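Local coordinates for protein ectoine hydroxylase (Sphingopyxis alaskensis, PDB 4MHR) that catalyses the iron(II)- and 2-oxoglutarate-dependent hydroxylation of L-ectoine to 5-hydroxyectoine, a compatible solute that protects cells against osmotic stress, at residues Y13-R18 with R194-C199; D59-D64 with A114-L119; D162-M167 with N276-P281; S173-E178 with P241-L246. All coordinates share one frame; numbering follows the deposited sequence.

Contact 1. Residues Y13-R18 with R194-C199; sequences YPSRQR and RTYLTC
The N-terminal arm 13-18, a loop ahead of strand 23-25, lies along the end of strand 195-197, where Tyr-13 crosses Tyr-196 and Ser-15 meets Cys-199. The two tyrosines form an edge-to-face pair: the edge of Tyr-13 is turned toward the face of Tyr-196, ring centroids 5.1 Å apart and planes at 58°. Tyr-13 CB sits over that same ring, 3.9 Å from its centroid, as a CH-pi contact. With CG of Tyr-196 anti to its N (chi1 -178°), the ring reaches the arm, and its OH gives a weak hydrogen bond to Tyr-13 O. Pro-14 O lies at the ring's edge, 3.2 Å from Thr-198 CG2. Strand 195-197 pairs antiparallel with strand 23-25, so the chain passes this strand twice, first as the arm and then as its sheet partner. Beyond the strand, Cys-199 is held through its backbone: its N gives a nearly straight bond of 2.9 Å to Ser-15 OG, and its O accepts from Arg-16 N at 2.8 Å. Ser-15 OG also bonds Glu-156 of helix 154-162, whose carboxylate forms a salt bridge with Arg-16 NH2, while Glu-161 pairs with NH1.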
loop_
_atom_site.group_PDB
_atom_site.type_symbol
_atom_site.label_atom_id
_atom_site.label_comp_id
_atom_site.label_asym_id
_atom_site.label_seq_id
_atom_site.Cartn_x
_atom_site.Cartn_y
_atom_site.Cartn_z
ATOM N N TYR A 13 -19.294 -3.227 -5.774
ATOM C CA TYR A 13 -18.894 -3.181 -4.371
ATOM C C TYR A 13 -19.533 -2.001 -3.542
ATOM O O TYR A 13 -18.807 -1.122 -3.035
ATOM C CB TYR A 13 -17.332 -3.080 -4.391
ATOM C CG TYR A 13 -16.656 -4.210 -5.046
ATOM C CD1 TYR A 13 -16.697 -5.458 -4.489
ATOM C CD2 TYR A 13 -15.911 -4.047 -6.220
ATOM C CE1 TYR A 13 -16.097 -6.533 -5.088
ATOM C CE2 TYR A 13 -15.246 -5.133 -6.795
ATOM C CZ TYR A 13 -15.320 -6.363 -6.217
ATOM O OH TYR A 13 -14.655 -7.467 -6.743
ATOM N N PRO A 14 -20.885 -1.985 -3.367
ATOM C CA PRO A 14 -21.564 -0.898 -2.579
ATOM C C PRO A 14 -21.187 -0.878 -1.141
ATOM O O PRO A 14 -21.110 -1.929 -0.532
ATOM C CB PRO A 14 -23.052 -1.231 -2.716
ATOM C CG PRO A 14 -23.091 -2.680 -3.028
ATOM C CD PRO A 14 -21.823 -3.036 -3.772
ATOM N N SER A 15 -20.885 0.276 -0.587
ATOM C CA SER A 15 -20.556 0.353 0.813
ATOM C C SER A 15 -21.032 1.701 1.327
ATOM O O SER A 15 -21.282 2.624 0.529
ATOM C CB SER A 15 -19.029 0.212 1.035
ATOM O OG SER A 15 -18.672 0.258 2.417
ATOM N N ARG A 16 -21.099 1.821 2.660
ATOM C CA ARG A 16 -21.571 3.048 3.326
ATOM C C ARG A 16 -22.986 3.493 2.916
ATOM O O ARG A 16 -23.287 4.663 2.973
ATOM C CB ARG A 16 -20.589 4.208 3.153
ATOM C CG ARG A 16 -19.157 3.772 3.356
ATOM C CD ARG A 16 -18.251 4.929 3.481
ATOM N NE ARG A 16 -16.855 4.541 3.293
ATOM C CZ ARG A 16 -15.880 5.414 3.140
ATOM N NH1 ARG A 16 -16.111 6.719 3.182
ATOM N NH2 ARG A 16 -14.637 5.002 2.963
ATOM N N GLN A 17 -23.837 2.548 2.529
ATOM C CA GLN A 17 -25.197 2.851 2.092
ATOM C C GLN A 17 -26.164 2.423 3.195
ATOM O O GLN A 17 -26.947 3.227 3.657
ATOM C CB GLN A 17 -25.515 2.201 0.725
ATOM C CG GLN A 17 -24.810 2.889 -0.453
ATOM C CD GLN A 17 -24.890 2.087 -1.747
ATOM O OE1 GLN A 17 -25.720 1.183 -1.873
ATOM N NE2 GLN A 17 -24.012 2.400 -2.712
ATOM N N ARG A 18 -26.058 1.185 3.663
ATOM C CA ARG A 18 -26.874 0.709 4.782
ATOM C C ARG A 18 -26.320 1.084 6.156
ATOM O O ARG A 18 -25.175 1.582 6.318
ATOM C CB ARG A 18 -27.036 -0.815 4.735
ATOM C CG ARG A 18 -27.547 -1.396 3.432
ATOM C CD ARG A 18 -28.804 -0.699 2.926
ATOM N NE ARG A 18 -29.577 -1.546 2.004
ATOM C CZ ARG A 18 -30.562 -1.131 1.203
ATOM N NH1 ARG A 18 -30.936 0.144 1.161
ATOM N NH2 ARG A 18 -31.180 -2.008 0.425
ATOM N N ARG A 194 -10.335 -11.645 -0.034
ATOM C CA ARG A 194 -11.351 -12.302 -0.785
ATOM C C ARG A 194 -12.735 -12.012 -0.259
ATOM O O ARG A 194 -13.695 -12.561 -0.805
ATOM C CB ARG A 194 -11.162 -13.827 -0.760
ATOM C CG ARG A 194 -10.138 -14.303 -1.768
ATOM C CD ARG A 194 -10.193 -15.828 -1.956
ATOM N NE ARG A 194 -9.003 -16.198 -2.716
ATOM C CZ ARG A 194 -8.957 -16.118 -4.028
ATOM N NH1 ARG A 194 -10.001 -15.696 -4.722
ATOM N NH2 ARG A 194 -7.884 -16.434 -4.645
ATOM N N THR A 195 -12.840 -11.172 0.770
ATOM C CA THR A 195 -14.134 -10.636 1.283
ATOM C C THR A 195 -14.151 -9.156 1.236
ATOM O O THR A 195 -13.207 -8.466 1.719
ATOM C CB THR A 195 -14.295 -10.979 2.779
ATOM O OG1 THR A 195 -14.246 -12.390 2.938
ATOM C CG2 THR A 195 -15.632 -10.463 3.352
ATOM N N TYR A 196 -15.203 -8.608 0.636
ATOM C CA TYR A 196 -15.379 -7.192 0.663
ATOM C C TYR A 196 -16.284 -6.883 1.880
ATOM O O TYR A 196 -17.447 -7.294 1.913
ATOM C CB TYR A 196 -16.075 -6.716 -0.594
ATOM C CG TYR A 196 -16.249 -5.235 -0.635
ATOM C CD1 TYR A 196 -15.141 -4.395 -0.653
ATOM C CD2 TYR A 196 -17.519 -4.658 -0.706
ATOM C CE1 TYR A 196 -15.285 -3.033 -0.732
ATOM C CE2 TYR A 196 -17.684 -3.291 -0.849
ATOM C CZ TYR A 196 -16.621 -2.486 -0.845
ATOM O OH TYR A 196 -16.807 -1.140 -1.004
ATOM N N LEU A 197 -15.729 -6.222 2.903
ATOM C CA LEU A 197 -16.504 -5.898 4.114
ATOM C C LEU A 197 -17.105 -4.517 3.946
ATOM O O LEU A 197 -16.369 -3.537 3.963
ATOM C CB LEU A 197 -15.611 -5.993 5.346
ATOM C CG LEU A 197 -16.269 -5.537 6.658
ATOM C CD1 LEU A 197 -17.480 -6.403 7.010
ATOM C CD2 LEU A 197 -15.203 -5.646 7.734
ATOM N N THR A 198 -18.430 -4.435 3.686
ATOM C CA THR A 198 -19.042 -3.142 3.534
ATOM C C THR A 198 -18.964 -2.473 4.912
ATOM O O THR A 198 -18.928 -3.137 5.959
ATOM C CB THR A 198 -20.539 -3.185 3.040
ATOM O OG1 THR A 198 -21.360 -3.737 4.065
ATOM C CG2 THR A 198 -20.655 -4.056 1.801
ATOM N N CYS A 199 -18.814 -1.168 4.891
ATOM C CA CYS A 199 -18.848 -0.355 6.099
ATOM C C CYS A 199 -20.238 0.350 6.151
ATOM O O CYS A 199 -20.896 0.504 5.129
ATOM C CB CYS A 199 -17.694 0.637 6.107
ATOM S SG CYS A 199 -16.052 -0.167 6.139
#

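Contact 2. Residues D59-D64 with A114-L119; sequences DIFSAD and AADARL
This is a mixed polar and apolar contact at the edge of the cupin core, where the turn leading into helix 63-78 meets the start of helix 117-127, with Arg-118 reaching across to Ile-60 and Phe-61. NH1 of Arg-118 donates to Ile-60 O over 3.0 Å, in the carbonyl plane and on a lone pair, though the oxygen stands 22° out of the guanidinium plane. Over one face of the guanidinium lies Phe-61 CD1, 3.7 Å from Arg-118 CZ, with ring and guanidinium planes 54° apart, so this is no flat stack. The bend at chi3 (-76°) folds the arginine back onto Asp-116, which it grips side-on: NE to OD2 at 2.8 Å and NH2 to OD1 at 3.1 Å. Asp-116 is the N-cap of helix 117-127, and its OD2 also accepts from Arg-118 N, the two donors coming from opposite faces of the carboxylate. That grip fixes the rotation of the guanidinium. Arg-112 and Glu-65 extend the charge network. On the apolar side, Ile-60 CD1 meets Leu-119 CD2 at 4.1 Å, and CG of Leu-119 lies at the edge of the Phe-61 ring. Ile-60, Phe-61 and Leu-119 all rest on Val-244 of strand 244-248, while Leu-119 also touches strand 264-273 and Leu-113 of helix 108-115.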
loop_
_atom_site.group_PDB
_atom_site.type_symbol
_atom_site.label_atom_id
_atom_site.label_comp_id
_atom_site.label_asym_id
_atom_site.label_seq_id
_atom_site.Cartn_x
_atom_site.Cartn_y
_atom_site.Cartn_z
ATOM N N ASP A 59 15.985 -9.022 0.099
ATOM C CA ASP A 59 17.293 -8.979 -0.561
ATOM C C ASP A 59 17.210 -8.680 -2.021
ATOM O O ASP A 59 17.955 -9.226 -2.785
ATOM C CB ASP A 59 18.026 -10.308 -0.378
ATOM C CG ASP A 59 18.166 -10.667 1.063
ATOM O OD1 ASP A 59 18.548 -9.782 1.854
ATOM O OD2 ASP A 59 17.795 -11.804 1.425
ATOM N N ILE A 60 16.267 -7.851 -2.444
ATOM C CA ILE A 60 16.251 -7.473 -3.833
ATOM C C ILE A 60 17.061 -6.223 -4.186
ATOM O O ILE A 60 17.291 -5.987 -5.365
ATOM C CB ILE A 60 14.824 -7.321 -4.360
ATOM C CG1 ILE A 60 14.042 -6.305 -3.559
ATOM C CG2 ILE A 60 14.100 -8.659 -4.368
ATOM C CD1 ILE A 60 12.840 -5.826 -4.364
ATOM N N PHE A 61 17.333 -5.356 -3.203
ATOM C CA PHE A 61 18.125 -4.111 -3.399
ATOM C C PHE A 61 19.448 -4.391 -2.697
ATOM O O PHE A 61 19.463 -5.033 -1.652
ATOM C CB PHE A 61 17.470 -2.890 -2.719
ATOM C CG PHE A 61 16.167 -2.473 -3.352
ATOM C CD1 PHE A 61 16.155 -1.909 -4.612
ATOM C CD2 PHE A 61 14.949 -2.715 -2.713
ATOM C CE1 PHE A 61 14.965 -1.592 -5.261
ATOM C CE2 PHE A 61 13.752 -2.345 -3.323
ATOM C CZ PHE A 61 13.753 -1.803 -4.599
ATOM N N SER A 62 20.544 -3.901 -3.251
ATOM C CA SER A 62 21.866 -4.082 -2.610
ATOM C C SER A 62 21.969 -3.197 -1.392
ATOM O O SER A 62 21.198 -2.269 -1.279
ATOM C CB SER A 62 23.003 -3.699 -3.598
ATOM O OG SER A 62 23.028 -2.298 -3.793
ATOM N N ALA A 63 22.920 -3.467 -0.474
ATOM C CA ALA A 63 23.173 -2.560 0.663
ATOM C C ALA A 63 23.411 -1.088 0.259
ATOM O O ALA A 63 22.903 -0.187 0.917
ATOM C CB ALA A 63 24.312 -3.052 1.559
ATOM N N ASP A 64 24.113 -0.846 -0.835
ATOM C CA ASP A 64 24.336 0.542 -1.313
ATOM C C ASP A 64 23.000 1.180 -1.733
ATOM O O ASP A 64 22.715 2.298 -1.399
ATOM C CB ASP A 64 25.300 0.550 -2.522
ATOM C CG ASP A 64 26.782 0.302 -2.126
ATOM O OD1 ASP A 64 27.138 0.403 -0.944
ATOM O OD2 ASP A 64 27.587 -0.019 -3.019
ATOM N N ALA A 114 9.891 3.864 -7.878
ATOM C CA ALA A 114 8.600 3.428 -8.260
ATOM C C ALA A 114 8.658 2.749 -9.595
ATOM O O ALA A 114 7.913 1.764 -9.836
ATOM C CB ALA A 114 7.632 4.592 -8.299
ATOM N N ALA A 115 9.541 3.249 -10.473
ATOM C CA ALA A 115 9.651 2.749 -11.867
ATOM C C ALA A 115 10.527 1.539 -11.956
ATOM O O ALA A 115 10.647 0.917 -13.015
ATOM C CB ALA A 115 10.188 3.868 -12.838
ATOM N N ASP A 116 11.228 1.204 -10.898
ATOM C CA ASP A 116 12.198 0.151 -11.027
ATOM C C ASP A 116 11.542 -1.216 -11.350
ATOM O O ASP A 116 10.516 -1.611 -10.768
ATOM C CB ASP A 116 12.983 0.053 -9.734
ATOM C CG ASP A 116 14.172 -0.843 -9.848
ATOM O OD1 ASP A 116 15.250 -0.275 -10.127
ATOM O OD2 ASP A 116 14.068 -2.090 -9.615
ATOM N N ALA A 117 12.132 -1.918 -12.281
ATOM C CA ALA A 117 11.639 -3.197 -12.756
ATOM C C ALA A 117 11.406 -4.227 -11.626
ATOM O O ALA A 117 10.476 -5.020 -11.688
ATOM C CB ALA A 117 12.628 -3.769 -13.749
ATOM N N ARG A 118 12.225 -4.196 -10.589
ATOM C CA ARG A 118 12.076 -5.147 -9.522
ATOM C C ARG A 118 10.741 -4.917 -8.805
ATOM O O ARG A 118 10.280 -5.847 -8.185
ATOM C CB ARG A 118 13.217 -5.057 -8.507
ATOM C CG ARG A 118 14.541 -5.596 -9.000
ATOM C CD ARG A 118 15.700 -5.123 -8.118
ATOM N NE ARG A 118 16.015 -3.740 -8.417
ATOM C CZ ARG A 118 17.102 -3.098 -7.985
ATOM N NH1 ARG A 118 18.006 -3.710 -7.203
ATOM N NH2 ARG A 118 17.273 -1.853 -8.356
ATOM N N LEU A 119 10.174 -3.694 -8.871
ATOM C CA LEU A 119 8.860 -3.406 -8.336
ATOM C C LEU A 119 7.811 -3.435 -9.439
ATOM O O LEU A 119 6.823 -4.238 -9.407
ATOM C CB LEU A 119 8.858 -2.086 -7.542
ATOM C CG LEU A 119 9.880 -2.020 -6.417
ATOM C CD1 LEU A 119 9.684 -0.764 -5.606
ATOM C CD2 LEU A 119 9.792 -3.271 -5.479
#

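Contact 3. Residues D162-M167 with N276-P281; sequences DGMPRM and NRLEKP
The carboxamide of Asn-276 lies against the backbone of Arg-166 and the side chains of Met-164 and Pro-165. Its CG is anti to the backbone N (chi1 -167°), which carries the amide across to the other loop. There ND2 gives a 2.9 Å hydrogen bond to Arg-166 O, bent and tilted from the carbonyl plane, while OD1 takes a weak one from Arg-166 N. The same OD1 lies 3.4 Å from Pro-165 CD, and the proline ring and the asparagine run past each other in opposite directions. The Met-164 and Asn-276 side chains cross at about a right angle, Met-164 CG 3.4 Å from ND2. Asn-272 supplies a further partner for ND2; an alanine here would probably leave Arg-166 O and Asn-272 OD1 without this donor, and Arg-166 N without its weak acceptor.

Further along, Leu-278 spreads its two methyls over the 162-167 loop: CD1 packs on Met-164 CB at 3.6 Å, and CD2 approaches Asp-162 CB. Glu-279 N bonds Gly-163 O at 2.9 Å, coming from above the carbonyl plane. Gly-163, with positive phi just after helix 154-162, is pressed so closely on Glu-279 O and Lys-280 O that a beta carbon would clash.

Asp-162 lies beside Trp-158, a residue important for ectoine stabilization, and is salt-bridged to Arg-288. The contact thus joins the link between helix 154-162 and strand 169-175 to the loop after strand 264-273, with Met-164 and Leu-278 both resting on His-134 of strand 131-141.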
loop_
_atom_site.group_PDB
_atom_site.type_symbol
_atom_site.label_atom_id
_atom_site.label_comp_id
_atom_site.label_asym_id
_atom_site.label_seq_id
_atom_site.Cartn_x
_atom_site.Cartn_y
_atom_site.Cartn_z
ATOM N N ASP A 162 -12.726 7.467 -4.194
ATOM C CA ASP A 162 -11.961 7.905 -5.328
ATOM C C ASP A 162 -12.559 7.421 -6.661
ATOM O O ASP A 162 -12.116 7.853 -7.735
ATOM C CB ASP A 162 -10.492 7.472 -5.264
ATOM C CG ASP A 162 -9.776 7.958 -4.057
ATOM O OD1 ASP A 162 -9.969 9.152 -3.696
ATOM O OD2 ASP A 162 -8.971 7.138 -3.451
ATOM N N GLY A 163 -13.543 6.544 -6.583
ATOM C CA GLY A 163 -14.184 5.941 -7.771
ATOM C C GLY A 163 -13.448 4.780 -8.408
ATOM O O GLY A 163 -13.684 4.480 -9.598
ATOM N N MET A 164 -12.588 4.072 -7.639
ATOM C CA MET A 164 -11.827 2.956 -8.250
ATOM C C MET A 164 -12.807 1.862 -8.378
ATOM O O MET A 164 -13.331 1.405 -7.374
ATOM C CB MET A 164 -10.566 2.557 -7.430
ATOM C CG MET A 164 -9.877 1.333 -7.901
ATOM S SD MET A 164 -8.495 0.794 -6.855
ATOM C CE MET A 164 -7.337 2.132 -6.926
ATOM N N PRO A 165 -13.050 1.388 -9.629
ATOM C CA PRO A 165 -14.167 0.449 -9.803
ATOM C C PRO A 165 -13.942 -0.954 -9.353
ATOM O O PRO A 165 -14.872 -1.553 -8.822
ATOM C CB PRO A 165 -14.432 0.434 -11.330
ATOM C CG PRO A 165 -13.235 1.035 -11.960
ATOM C CD PRO A 165 -12.442 1.797 -10.906
ATOM N N ARG A 166 -12.730 -1.486 -9.573
ATOM C CA ARG A 166 -12.468 -2.923 -9.457
ATOM C C ARG A 166 -11.246 -3.192 -8.536
ATOM O O ARG A 166 -10.366 -2.370 -8.409
ATOM C CB ARG A 166 -12.221 -3.574 -10.811
ATOM C CG ARG A 166 -13.330 -3.455 -11.855
ATOM C CD ARG A 166 -14.494 -4.311 -11.446
ATOM N NE ARG A 166 -15.145 -4.650 -12.636
ATOM C CZ ARG A 166 -15.056 -5.789 -13.316
ATOM N NH1 ARG A 166 -14.367 -6.840 -12.927
ATOM N NH2 ARG A 166 -15.724 -5.827 -14.436
ATOM N N MET A 167 -11.161 -4.406 -7.995
ATOM C CA MET A 167 -9.988 -4.775 -7.166
ATOM C C MET A 167 -8.871 -5.189 -8.077
ATOM O O MET A 167 -8.740 -6.363 -8.374
ATOM C CB MET A 167 -10.348 -5.892 -6.194
ATOM C CG MET A 167 -11.430 -5.437 -5.194
ATOM S SD MET A 167 -11.736 -6.837 -4.142
ATOM C CE MET A 167 -13.077 -6.182 -3.161
ATOM N N ASN A 276 -8.084 0.062 -14.910
ATOM C CA ASN A 276 -8.944 0.253 -13.726
ATOM C C ASN A 276 -8.984 1.715 -13.287
ATOM O O ASN A 276 -8.966 2.022 -12.105
ATOM C CB ASN A 276 -8.340 -0.597 -12.612
ATOM C CG ASN A 276 -9.261 -0.757 -11.426
ATOM O OD1 ASN A 276 -10.470 -0.850 -11.563
ATOM N ND2 ASN A 276 -8.677 -0.807 -10.229
ATOM N N ARG A 277 -8.922 2.636 -14.248
ATOM C CA ARG A 277 -8.731 4.062 -13.952
ATOM C C ARG A 277 -9.989 4.585 -13.254
ATOM O O ARG A 277 -11.051 4.060 -13.397
ATOM C CB ARG A 277 -8.398 4.885 -15.214
ATOM C CG ARG A 277 -9.628 5.401 -15.939
ATOM C CD ARG A 277 -9.411 5.698 -17.428
ATOM N NE ARG A 277 -9.973 7.000 -17.817
ATOM C CZ ARG A 277 -11.253 7.364 -17.688
ATOM N NH1 ARG A 277 -12.169 6.540 -17.179
ATOM N NH2 ARG A 277 -11.625 8.580 -18.066
ATOM N N LEU A 278 -9.829 5.638 -12.473
ATOM C CA LEU A 278 -10.858 6.059 -11.562
ATOM C C LEU A 278 -12.103 6.600 -12.320
ATOM O O LEU A 278 -11.989 7.246 -13.366
ATOM C CB LEU A 278 -10.271 7.121 -10.676
ATOM C CG LEU A 278 -9.673 6.793 -9.327
ATOM C CD1 LEU A 278 -9.135 5.380 -9.187
ATOM C CD2 LEU A 278 -8.677 7.876 -8.962
ATOM N N GLU A 279 -13.280 6.314 -11.778
ATOM C CA GLU A 279 -14.550 6.971 -12.186
ATOM C C GLU A 279 -14.989 8.009 -11.149
ATOM O O GLU A 279 -14.212 8.379 -10.246
ATOM C CB GLU A 279 -15.616 5.899 -12.277
ATOM C CG GLU A 279 -15.023 4.589 -12.697
ATOM C CD GLU A 279 -15.824 3.895 -13.742
ATOM O OE1 GLU A 279 -16.801 3.208 -13.375
ATOM O OE2 GLU A 279 -15.437 4.029 -14.923
ATOM N N LYS A 280 -16.232 8.493 -11.277
ATOM C CA LYS A 280 -16.879 9.257 -10.198
ATOM C C LYS A 280 -16.859 8.378 -8.919
ATOM O O LYS A 280 -17.047 7.174 -9.014
ATOM C CB LYS A 280 -18.366 9.608 -10.513
ATOM C CG LYS A 280 -18.707 9.958 -11.963
ATOM C CD LYS A 280 -17.967 11.190 -12.470
ATOM C CE LYS A 280 -18.895 12.051 -13.313
ATOM N NZ LYS A 280 -19.870 12.786 -12.453
ATOM N N PRO A 281 -16.616 8.972 -7.743
ATOM C CA PRO A 281 -16.714 8.237 -6.431
ATOM C C PRO A 281 -18.021 7.417 -6.261
ATOM O O PRO A 281 -19.121 7.933 -6.586
ATOM C CB PRO A 281 -16.692 9.377 -5.392
ATOM C CG PRO A 281 -16.242 10.628 -6.128
ATOM C CD PRO A 281 -15.972 10.302 -7.581
#

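Contact 4. Residues S173-E178 with P241-L246; sequences SVLLAE and PGTVIL
Four backbone hydrogen bonds carry most of this contact, tying Ser-173 and Leu-175 to Ile-245, Thr-243 and Gly-242. Ser-173 and Ile-245 form an antiparallel hydrogen-bonded pair, with Ser-173 N to Ile-245 O at 2.8 Å and Ile-245 N to Ser-173 O at 2.9 Å. Leu-175 N then donates almost straight to Thr-243 O, and Gly-242 N closes the series on Leu-175 O. Gly-242 adopts backbone angles (phi 99°) that a beta carbon would hardly tolerate. Val-174 and Val-244 make the non-hydrogen-bonded pair between, supported by a CA-H...O contact from Val-244 CA to Ser-173 O at 3.3 Å. These are adjacent strands, 169-175 and 244-248, of the major antiparallel sheet of the cupin fold; strand 54-57 pairs with the far side of 244-248 and strand 264-273 with that of 169-175.

Apolar side chains meet on both faces. On one, CG2 of Val-174 meets CG2 of Val-244 at 4.3 Å. On the side of Ser-173 and Ile-245, Leu-175 CG is anti to the carbonyl carbon (chi1 -52°), which puts its branch beside Thr-243, CD1 4.0 Å from Thr-243 CB; CD2 approaches Ile-245 CD1. Ahead of strand 244-248, the Pro-241 ring packs on Ala-177, Glu-178, and Val-66 and Gln-70 of helix 63-78; a glycine here would probably open a gap between this turn and that helix.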
loop_
_atom_site.group_PDB
_atom_site.type_symbol
_atom_site.label_atom_id
_atom_site.label_comp_id
_atom_site.label_asym_id
_atom_site.label_seq_id
_atom_site.Cartn_x
_atom_site.Cartn_y
_atom_site.Cartn_z
ATOM N N SER A 173 5.093 -1.678 0.261
ATOM C CA SER A 173 5.746 -0.973 1.363
ATOM C C SER A 173 7.220 -1.342 1.336
ATOM O O SER A 173 7.564 -2.505 1.530
ATOM C CB SER A 173 5.075 -1.304 2.703
ATOM O OG SER A 173 5.749 -0.580 3.743
ATOM N N VAL A 174 8.099 -0.404 0.974
ATOM C CA VAL A 174 9.555 -0.647 1.012
ATOM C C VAL A 174 10.060 -0.152 2.361
ATOM O O VAL A 174 9.993 1.061 2.649
ATOM C CB VAL A 174 10.240 0.183 -0.072
ATOM C CG1 VAL A 174 11.731 -0.015 -0.099
ATOM C CG2 VAL A 174 9.601 -0.042 -1.383
ATOM N N LEU A 175 10.502 -1.072 3.200
ATOM C CA LEU A 175 10.929 -0.725 4.575
ATOM C C LEU A 175 12.261 0.044 4.567
ATOM O O LEU A 175 13.188 -0.315 3.865
ATOM C CB LEU A 175 11.063 -1.941 5.460
ATOM C CG LEU A 175 9.871 -2.871 5.505
ATOM C CD1 LEU A 175 10.204 -3.957 6.518
ATOM C CD2 LEU A 175 8.582 -2.174 5.863
ATOM N N LEU A 176 12.281 1.176 5.247
ATOM C CA LEU A 176 13.478 2.053 5.301
ATOM C C LEU A 176 14.079 2.107 6.685
ATOM O O LEU A 176 15.181 2.572 6.859
ATOM C CB LEU A 176 13.142 3.444 4.860
ATOM C CG LEU A 176 12.658 3.576 3.397
ATOM C CD1 LEU A 176 12.097 4.946 3.143
ATOM C CD2 LEU A 176 13.782 3.330 2.445
ATOM N N ALA A 177 13.354 1.593 7.657
ATOM C CA ALA A 177 13.842 1.362 8.998
ATOM C C ALA A 177 13.322 -0.010 9.289
ATOM O O ALA A 177 12.161 -0.344 8.864
ATOM C CB ALA A 177 13.215 2.335 9.958
ATOM N N GLU A 178 14.124 -0.768 10.027
ATOM C CA GLU A 178 13.768 -2.143 10.433
ATOM C C GLU A 178 12.409 -2.209 11.105
ATOM O O GLU A 178 12.125 -1.415 12.027
ATOM C CB GLU A 178 14.788 -2.750 11.432
ATOM C CG GLU A 178 14.279 -3.984 12.224
ATOM C CD GLU A 178 14.781 -5.337 11.735
ATOM O OE1 GLU A 178 15.922 -5.393 11.241
ATOM O OE2 GLU A 178 14.040 -6.360 11.849
ATOM N N PRO A 241 15.627 -3.037 6.523
ATOM C CA PRO A 241 15.434 -2.043 5.513
ATOM C C PRO A 241 15.707 -2.595 4.103
ATOM O O PRO A 241 16.629 -3.404 3.891
ATOM C CB PRO A 241 16.467 -0.978 5.902
ATOM C CG PRO A 241 16.588 -1.101 7.379
ATOM C CD PRO A 241 16.524 -2.553 7.609
ATOM N N GLY A 242 14.868 -2.202 3.141
ATOM C CA GLY A 242 14.988 -2.719 1.773
ATOM C C GLY A 242 14.015 -3.867 1.465
ATOM O O GLY A 242 13.682 -4.084 0.316
ATOM N N THR A 243 13.516 -4.516 2.498
ATOM C CA THR A 243 12.397 -5.505 2.396
ATOM C C THR A 243 11.137 -4.868 1.848
ATOM O O THR A 243 10.816 -3.736 2.203
ATOM C CB THR A 243 12.074 -6.173 3.775
ATOM O OG1 THR A 243 13.234 -6.814 4.291
ATOM C CG2 THR A 243 10.928 -7.218 3.674
ATOM N N VAL A 244 10.452 -5.567 0.932
ATOM C CA VAL A 244 9.239 -5.044 0.313
ATOM C C VAL A 244 8.085 -5.916 0.640
ATOM O O VAL A 244 8.170 -7.152 0.485
ATOM C CB VAL A 244 9.349 -4.932 -1.194
ATOM C CG1 VAL A 244 8.153 -4.137 -1.775
ATOM C CG2 VAL A 244 10.599 -4.177 -1.566
ATOM N N ILE A 245 7.051 -5.317 1.193
ATOM C CA ILE A 245 5.831 -6.036 1.590
ATOM C C ILE A 245 4.799 -5.637 0.551
ATOM O O ILE A 245 4.561 -4.430 0.347
ATOM C CB ILE A 245 5.328 -5.695 3.005
ATOM C CG1 ILE A 245 6.377 -6.113 4.018
ATOM C CG2 ILE A 245 4.087 -6.474 3.285
ATOM C CD1 ILE A 245 6.063 -5.585 5.386
ATOM N N LEU A 246 4.296 -6.616 -0.212
ATOM C CA LEU A 246 3.347 -6.291 -1.308
ATOM C C LEU A 246 1.964 -6.782 -0.866
ATOM O O LEU A 246 1.823 -7.936 -0.390
ATOM C CB LEU A 246 3.636 -7.052 -2.555
ATOM C CG LEU A 246 4.717 -6.673 -3.506
ATOM C CD1 LEU A 246 6.047 -7.092 -2.908
ATOM C CD2 LEU A 246 4.469 -7.340 -4.824
#

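In the fold
The four contacts fall into two touching pairs. Contacts 2 and 4 have centres 11 Å apart and touch at Val-244 of contact 4, whose CG2 lies 3.9 Å from Ile-60 CD1 of contact 2. On the opposite side of the chain's centre from contact 4, contacts 1 and 3 meet through Met-167, its CE 3.6 Å from Tyr-13 CE1. This second pair is near the active site: the side chain of Cys-199 comes within about 7 Å of that of the iron ligand His-152, and that of Asp-162 within about 6 Å of that of the ectoine-binding Gln-135. Contact 4 stands farther off, Ile-245 being about 9 Å from the iron ligand His-253, side chain to side chain.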